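Local coordinates for protein HP0721 (Helicobacter pylori, PDB 2XRH) that is a secreted protein of unknown function whose truncated, mainly helical form holds nicotinic acid in the crystal, at residues K40-M45 with A52-L57. Residues are numbered along the deposited sequence; the frame is centred on the assembly and turned at random. Where two conformers were deposited one is given.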
loop_
_atom_site.group_PDB
_atom_site.type_symbol
_atom_site.label_atom_id
_atom_site.label_comp_id
_atom_site.label_asym_id
_atom_site.label_seq_id
_atom_site.Cartn_x
_atom_site.Cartn_y
_atom_site.Cartn_z
ATOM N N LYS A 40 -19.016 -9.172 -12.612
ATOM C CA LYS A 40 -20.161 -9.468 -13.488
ATOM C C LYS A 40 -20.028 -8.777 -14.846
ATOM O O LYS A 40 -20.187 -9.419 -15.898
ATOM C CB LYS A 40 -21.467 -9.048 -12.812
ATOM C CG LYS A 40 -22.662 -9.012 -13.734
ATOM C CD LYS A 40 -23.946 -9.114 -12.917
ATOM C CE LYS A 40 -23.955 -10.353 -12.023
ATOM N NZ LYS A 40 -23.997 -11.629 -12.788
ATOM N N ARG A 41 -19.733 -7.484 -14.839
ATOM C CA ARG A 41 -19.628 -6.696 -16.060
ATOM C C ARG A 41 -18.428 -7.161 -16.884
ATOM O O ARG A 41 -18.536 -7.368 -18.088
ATOM C CB ARG A 41 -19.481 -5.181 -15.806
ATOM C CG ARG A 41 -20.509 -4.492 -14.928
ATOM C CD ARG A 41 -21.875 -4.484 -15.469
ATOM N NE ARG A 41 -22.830 -3.872 -14.514
ATOM C CZ ARG A 41 -23.168 -2.587 -14.423
ATOM N NH1 ARG A 41 -22.685 -1.681 -15.267
ATOM N NH2 ARG A 41 -24.085 -2.205 -13.522
ATOM N N MET A 42 -17.311 -7.385 -16.215
ATOM C CA MET A 42 -16.073 -7.737 -16.924
ATOM C C MET A 42 -16.116 -9.103 -17.579
ATOM O O MET A 42 -15.525 -9.287 -18.649
ATOM C CB MET A 42 -14.888 -7.706 -15.989
ATOM C CG MET A 42 -14.445 -6.329 -15.705
ATOM S SD MET A 42 -12.918 -6.395 -14.748
ATOM C CE MET A 42 -12.380 -4.702 -14.826
ATOM N N GLU A 43 -16.785 -10.053 -16.922
ATOM C CA GLU A 43 -16.966 -11.408 -17.442
ATOM C C GLU A 43 -17.650 -11.411 -18.799
ATOM O O GLU A 43 -17.503 -12.380 -19.560
ATOM C CB GLU A 43 -17.841 -12.218 -16.492
ATOM C CG GLU A 43 -17.193 -12.649 -15.215
ATOM C CD GLU A 43 -16.679 -14.067 -15.287
ATOM O OE1 GLU A 43 -16.759 -14.658 -16.387
ATOM O OE2 GLU A 43 -16.212 -14.585 -14.247
ATOM N N LYS A 44 -18.405 -10.350 -19.095
ATOM C CA LYS A 44 -19.200 -10.254 -20.322
ATOM C C LYS A 44 -18.437 -9.576 -21.447
ATOM O O LYS A 44 -18.749 -9.755 -22.626
ATOM C CB LYS A 44 -20.486 -9.465 -20.061
ATOM C CG LYS A 44 -21.413 -10.099 -19.038
ATOM C CD LYS A 44 -22.691 -9.251 -18.725
ATOM C CE LYS A 44 -23.589 -10.009 -17.707
ATOM N NZ LYS A 44 -24.846 -9.324 -17.232
ATOM N N MET A 45 -17.410 -8.831 -21.083
ATOM C CA MET A 45 -16.723 -7.965 -21.992
ATOM C C MET A 45 -15.682 -8.702 -22.849
ATOM O O MET A 45 -14.962 -9.596 -22.360
ATOM C CB MET A 45 -15.919 -6.969 -21.177
ATOM C CG MET A 45 -16.776 -5.968 -20.448
ATOM S SD MET A 45 -15.798 -4.700 -19.584
ATOM C CE MET A 45 -17.144 -3.878 -18.692
ATOM N N ALA A 52 -9.440 -2.001 -21.252
ATOM C CA ALA A 52 -9.756 -0.557 -21.227
ATOM C C ALA A 52 -10.468 -0.159 -19.940
ATOM O O ALA A 52 -10.162 0.876 -19.319
ATOM C CB ALA A 52 -10.615 -0.161 -22.425
ATOM N N PHE A 53 -11.411 -0.981 -19.542
ATOM C CA PHE A 53 -12.221 -0.724 -18.375
ATOM C C PHE A 53 -11.347 -0.820 -17.122
ATOM O O PHE A 53 -11.413 0.028 -16.212
ATOM C CB PHE A 53 -13.403 -1.701 -18.329
ATOM C CG PHE A 53 -14.367 -1.456 -17.202
ATOM C CD1 PHE A 53 -15.040 -0.240 -17.106
ATOM C CD2 PHE A 53 -14.611 -2.443 -16.256
ATOM C CE1 PHE A 53 -15.937 -0.020 -16.084
ATOM C CE2 PHE A 53 -15.539 -2.223 -15.239
ATOM C CZ PHE A 53 -16.193 -1.005 -15.168
ATOM N N HIS A 54 -10.515 -1.835 -17.069
ATOM C CA HIS A 54 -9.592 -2.022 -15.945
ATOM C C HIS A 54 -8.656 -0.838 -15.826
ATOM O O HIS A 54 -8.393 -0.367 -14.724
ATOM C CB HIS A 54 -8.810 -3.315 -16.119
ATOM C CG HIS A 54 -8.422 -3.953 -14.834
ATOM N ND1 HIS A 54 -8.268 -5.315 -14.699
ATOM C CD2 HIS A 54 -8.217 -3.422 -13.603
ATOM C CE1 HIS A 54 -7.932 -5.591 -13.450
ATOM N NE2 HIS A 54 -7.896 -4.462 -12.763
ATOM N N LYS A 55 -8.167 -0.319 -16.961
ATOM C CA LYS A 55 -7.330 0.872 -16.942
ATOM C C LYS A 55 -8.068 2.057 -16.347
ATOM O O LYS A 55 -7.493 2.830 -15.548
ATOM C CB LYS A 55 -6.829 1.204 -18.354
ATOM C CG LYS A 55 -5.851 2.376 -18.465
ATOM C CD LYS A 55 -5.495 2.577 -19.958
ATOM C CE LYS A 55 -4.413 3.605 -20.233
ATOM N NZ LYS A 55 -4.407 3.958 -21.676
ATOM N N GLN A 56 -9.311 2.229 -16.723
ATOM C CA GLN A 56 -10.132 3.300 -16.161
ATOM C C GLN A 56 -10.323 3.141 -14.668
ATOM O O GLN A 56 -10.226 4.112 -13.905
ATOM C CB GLN A 56 -11.486 3.395 -16.856
ATOM C CG GLN A 56 -11.393 3.785 -18.297
ATOM C CD GLN A 56 -10.673 5.105 -18.442
ATOM O OE1 GLN A 56 -11.109 6.101 -17.876
ATOM N NE2 GLN A 56 -9.528 5.111 -19.149
ATOM N N LEU A 57 -10.516 1.908 -14.228
ATOM C CA LEU A 57 -10.699 1.660 -12.790
ATOM C C LEU A 57 -9.425 2.087 -12.059
ATOM O O LEU A 57 -9.480 2.767 -11.010
ATOM C CB LEU A 57 -10.993 0.193 -12.493
ATOM C CG LEU A 57 -12.362 -0.351 -12.804
ATOM C CD1 LEU A 57 -12.302 -1.873 -12.665
ATOM C CD2 LEU A 57 -13.382 0.249 -11.898
#
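Met42 and Phe53 mark the nearest backbone approach between segments 40-45 and 52-57, with CA atoms 8.1 Å apart. The two helical pieces run roughly antiparallel, at 149° between their N-to-C directions, and their axes come no closer than 11.5 Å, a wide spacing that long methionines and an aromatic ring can bridge. No hydrogen bond crosses the gap. Met42 does most of the bridging: with its chain extended beyond CG, the terminal methyl is carried across the interface and set among three side chains. Its CE lies 3.5 Å from Phe53 CD2, approaching that ring obliquely, and meets Leu57 CD1 tip to tip at 3.6 Å. The same methyl sits over one face of the His54 ring, 4.0 Å from His54 CG. An unbranched, flexible thioether suits this place, since it can slot between an aromatic, an imidazole and a leucine branch. Met45, just past the helical turns, brings its CE over one face of Phe53, offset toward the rim; the methyl stands 4.1 Å from the ring centroid and 23° off the normal, a CH-pi contact, while its sulfur lies obliquely in a Met-aromatic contact. Phe53 is turned to receive both methyls by CG standing anti to the backbone N (chi1 -176°), and its buried ring also packs on Leu38 and on Ala20 of helix 16-21. His54 ND1 accepts a hydrogen bond from Arg50 NH1, and the imidazole stacks on His58. The side chain of Leu57, which also touches Tyr34 and Leu38, lies about 8 Å from the bound nicotinic acid. Together these contacts close the apolar seam of a helical hairpin, formed by consecutive helices 31-44 and 47-65 within the DUF1104 family region.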